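Local coordinates for sugar fermentation stimulation protein homolog (Pyrococcus furiosus, PDB 4DA2) that probably binds DNA and may act as a nuclease, joining an OB-fold domain to a PD-(D/E)xK domain that holds calcium ions, at residues 10-15 with 65-70. The protein carries 1 engineered substitution. Numbering follows the deposited sequence.
Sequences LFPCIF and YILLGF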
ATOM      1  N   LEU A  10     -17.336   0.654  -9.852  1.00 19.31           N
ATOM      2  CA  LEU A  10     -16.427  -0.456  -9.729  1.00 26.18           C
ATOM      3  C   LEU A  10     -16.857  -1.507 -10.746  1.00 30.22           C
ATOM      4  O   LEU A  10     -18.009  -1.939 -10.738  1.00 28.97           O
ATOM      5  CB  LEU A  10     -16.457  -0.993  -8.287  1.00 30.18           C
ATOM      6  CG  LEU A  10     -15.265  -1.819  -7.825  1.00 29.60           C
ATOM      7  CD1 LEU A  10     -13.966  -1.030  -7.973  1.00 26.70           C
ATOM      8  CD2 LEU A  10     -15.486  -2.303  -6.374  1.00 19.80           C
ATOM      9  N   PHE A  11     -15.955  -1.878 -11.654  1.00 23.09           N
ATOM     10  CA  PHE A  11     -16.272  -2.875 -12.690  1.00 23.40           C
ATOM     11  C   PHE A  11     -15.522  -4.193 -12.474  1.00 26.74           C
ATOM     12  O   PHE A  11     -14.296  -4.199 -12.496  1.00 26.33           O
ATOM     13  CB  PHE A  11     -15.951  -2.326 -14.097  1.00 32.37           C
ATOM     14  CG  PHE A  11     -16.702  -1.068 -14.454  1.00 37.83           C
ATOM     15  CD1 PHE A  11     -18.096  -1.020 -14.372  1.00 54.03           C
ATOM     16  CD2 PHE A  11     -16.018   0.063 -14.898  1.00 32.85           C
ATOM     17  CE1 PHE A  11     -18.798   0.143 -14.707  1.00 63.88           C
ATOM     18  CE2 PHE A  11     -16.714   1.231 -15.233  1.00 42.01           C
ATOM     19  CZ  PHE A  11     -18.103   1.268 -15.139  1.00 55.12           C
ATOM     20  N   PRO A  12     -16.253  -5.313 -12.269  1.00 18.01           N
ATOM     21  CA  PRO A  12     -15.558  -6.603 -12.296  1.00 19.87           C
ATOM     22  C   PRO A  12     -14.985  -6.821 -13.701  1.00 30.45           C
ATOM     23  O   PRO A  12     -15.557  -6.339 -14.684  1.00 23.78           O
ATOM     24  CB  PRO A  12     -16.668  -7.629 -11.997  1.00 23.66           C
ATOM     25  CG  PRO A  12     -17.944  -6.921 -12.284  1.00 44.84           C
ATOM     26  CD  PRO A  12     -17.706  -5.458 -12.059  1.00 27.55           C
ATOM     27  N   CYS A  13     -13.851  -7.506 -13.778  1.00 18.66           N
ATOM     28  CA  CYS A  13     -13.192  -7.773 -15.046  1.00 24.95           C
ATOM     29  C   CYS A  13     -12.445  -9.089 -14.911  1.00 22.96           C
ATOM     30  O   CYS A  13     -12.276  -9.602 -13.788  1.00 20.33           O
ATOM     31  CB  CYS A  13     -12.236  -6.620 -15.408  1.00 21.22           C
ATOM     32  SG  CYS A  13     -10.791  -6.478 -14.312  1.00 23.64           S
ATOM     33  N   ILE A  14     -12.048  -9.665 -16.044  1.00 19.64           N
ATOM     34  CA  ILE A  14     -11.191 -10.834 -16.048  1.00 15.89           C
ATOM     35  C   ILE A  14      -9.787 -10.400 -16.396  1.00 15.11           C
ATOM     36  O   ILE A  14      -9.564  -9.752 -17.432  1.00 21.27           O
ATOM     37  CB  ILE A  14     -11.676 -11.935 -17.050  1.00 21.68           C
ATOM     38  CG1 ILE A  14     -13.133 -12.318 -16.759  1.00 36.61           C
ATOM     39  CG2 ILE A  14     -10.706 -13.151 -17.017  1.00 20.80           C
ATOM     40  CD1 ILE A  14     -13.823 -13.097 -17.877  1.00 42.96           C
ATOM     41  N   PHE A  15      -8.835 -10.759 -15.541  1.00 18.55           N
ATOM     42  CA  PHE A  15      -7.446 -10.468 -15.840  1.00 17.14           C
ATOM     43  C   PHE A  15      -6.957 -11.378 -16.955  1.00 24.80           C
ATOM     44  O   PHE A  15      -7.111 -12.597 -16.879  1.00 27.86           O
ATOM     45  CB  PHE A  15      -6.556 -10.611 -14.607  1.00 19.27           C
ATOM     46  CG  PHE A  15      -5.149 -10.184 -14.859  1.00 16.94           C
ATOM     47  CD1 PHE A  15      -4.824  -8.840 -14.929  1.00 24.43           C
ATOM     48  CD2 PHE A  15      -4.138 -11.132 -15.057  1.00 15.80           C
ATOM     49  CE1 PHE A  15      -3.496  -8.427 -15.212  1.00 26.34           C
ATOM     50  CE2 PHE A  15      -2.828 -10.725 -15.319  1.00 23.32           C
ATOM     51  CZ  PHE A  15      -2.502  -9.377 -15.398  1.00 24.04           C
ATOM     52  N   TYR A  65      -8.822   3.023 -17.818  1.00 18.93           N
ATOM     53  CA  TYR A  65      -9.180   2.212 -16.649  1.00 16.36           C
ATOM     54  C   TYR A  65      -8.007   2.018 -15.725  1.00 18.16           C
ATOM     55  O   TYR A  65      -6.871   1.969 -16.168  1.00 19.02           O
ATOM     56  CB  TYR A  65      -9.683   0.840 -17.089  1.00 19.87           C
ATOM     57  CG  TYR A  65     -10.972   0.899 -17.850  1.00 21.19           C
ATOM     58  CD1 TYR A  65     -12.197   0.804 -17.184  1.00 18.34           C
ATOM     59  CD2 TYR A  65     -10.975   1.063 -19.234  1.00 32.22           C
ATOM     60  CE1 TYR A  65     -13.396   0.862 -17.893  1.00 33.80           C
ATOM     61  CE2 TYR A  65     -12.167   1.120 -19.943  1.00 38.74           C
ATOM     62  CZ  TYR A  65     -13.369   1.017 -19.266  1.00 38.05           C
ATOM     63  OH  TYR A  65     -14.546   1.073 -19.972  1.00 38.40           O
ATOM     64  N   ILE A  66      -8.300   1.919 -14.428  1.00 17.76           N
ATOM     65  CA  ILE A  66      -7.298   1.543 -13.434  1.00 17.23           C
ATOM     66  C   ILE A  66      -7.699   0.183 -12.857  1.00 17.68           C
ATOM     67  O   ILE A  66      -8.859  -0.015 -12.450  1.00 13.66           O
ATOM     68  CB  ILE A  66      -7.219   2.590 -12.307  1.00 17.23           C
ATOM     69  CG1 ILE A  66      -6.967   3.983 -12.884  1.00 20.13           C
ATOM     70  CG2 ILE A  66      -6.105   2.253 -11.317  1.00 23.20           C
ATOM     71  CD1 ILE A  66      -7.321   5.062 -11.927  1.00 15.20           C
ATOM     72  N   LEU A  67      -6.759  -0.767 -12.862  1.00 15.85           N
ATOM     73  CA  LEU A  67      -6.991  -2.047 -12.186  1.00 18.16           C
ATOM     74  C   LEU A  67      -6.699  -1.856 -10.687  1.00 13.68           C
ATOM     75  O   LEU A  67      -5.529  -1.757 -10.283  1.00 23.23           O
ATOM     76  CB  LEU A  67      -6.088  -3.128 -12.786  1.00 24.72           C
ATOM     77  CG  LEU A  67      -6.075  -4.540 -12.187  1.00 19.17           C
ATOM     78  CD1 LEU A  67      -7.489  -5.141 -12.200  1.00 14.09           C
ATOM     79  CD2 LEU A  67      -5.090  -5.387 -12.986  1.00 29.27           C
ATOM     80  N   LEU A  68      -7.750  -1.761  -9.871  1.00 15.99           N
ATOM     81  CA  LEU A  68      -7.588  -1.408  -8.457  1.00 13.39           C
ATOM     82  C   LEU A  68      -7.214  -2.559  -7.551  1.00 18.31           C
ATOM     83  O   LEU A  68      -6.571  -2.347  -6.521  1.00 17.14           O
ATOM     84  CB  LEU A  68      -8.846  -0.763  -7.884  1.00 18.59           C
ATOM     85  CG  LEU A  68      -9.334   0.519  -8.555  1.00 17.02           C
ATOM     86  CD1 LEU A  68     -10.638   0.847  -7.913  1.00 14.71           C
ATOM     87  CD2 LEU A  68      -8.298   1.644  -8.391  1.00 19.54           C
ATOM     88  N   GLY A  69      -7.679  -3.748  -7.911  1.00 15.72           N
ATOM     89  CA  GLY A  69      -7.562  -4.918  -7.085  1.00 13.15           C
ATOM     90  C   GLY A  69      -8.092  -6.212  -7.674  1.00 14.81           C
ATOM     91  O   GLY A  69      -8.531  -6.265  -8.824  1.00 15.48           O
ATOM     92  N   PHE A  70      -8.072  -7.254  -6.846  1.00 18.73           N
ATOM     93  CA  PHE A  70      -8.485  -8.580  -7.244  1.00 19.15           C
ATOM     94  C   PHE A  70      -9.418  -9.206  -6.209  1.00 18.15           C
ATOM     95  O   PHE A  70      -9.371  -8.901  -5.013  1.00 13.84           O
ATOM     96  CB  PHE A  70      -7.260  -9.484  -7.421  1.00 15.81           C
ATOM     97  CG  PHE A  70      -6.447  -9.177  -8.655  1.00 13.71           C
ATOM     98  CD1 PHE A  70      -6.649  -9.915  -9.818  1.00 19.38           C
ATOM     99  CD2 PHE A  70      -5.479  -8.166  -8.657  1.00 14.73           C
ATOM    100  CE1 PHE A  70      -5.913  -9.651 -10.977  1.00 22.47           C
ATOM    101  CE2 PHE A  70      -4.724  -7.900  -9.822  1.00 22.02           C
ATOM    102  CZ  PHE A  70      -4.944  -8.650 -10.970  1.00 18.85           C
TER
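Across the interior of the N-terminal OB-fold barrel, F15 meets F70 and L67, C13 meets L67, and F11 meets Y65, all by apolar contacts without a hydrogen bond between the two strands. Strands 11-15 and 65-70 approach to 9.1 Å between their axes and cross at 76°, a separation bridged by side chains from both strands, whose ends meet between them. The aromatic pair is an offset edge-to-face one: F70 turns its edge toward the face of F15, with ring centroids 5.7 Å apart and planes at 65°. CE1 of F70 lies 3.8 Å from CB of F15, while CZ of F70 comes within 4.0 Å of CD1 of F15; the edge of F70 thus lies against CB and the CG-CD1 side of the F15 ring. With CG anti to the backbone nitrogen (chi1 -174°), the F15 ring is carried to where its CD1 also meets CD2 of L67 at 4.0 Å, the two side chains crossing nearly at right angles. The other methyl of L67, CD1, is 4.1 Å from SG of C13. L67 thus spreads its two branches between sulfur and ring. This is the small closed barrel of an OB fold, in which strand 52-57 pairs with both strands and separates them in the sheet; F11 and C13 are joined to it by backbone hydrogen bonds with C55 and G53. The ring of F46 meets that of F70 from outside the two strands. Toward the start of strand 11-15, CD1 of L68 touches CD1 of L10 at 3.8 Å; L68 and G69 form a classic beta bulge opposite Y54. At the remaining corner CD2 of F11 reaches the edge of the Y65 ring, 4.1 Å from CE1 and near the ring plane.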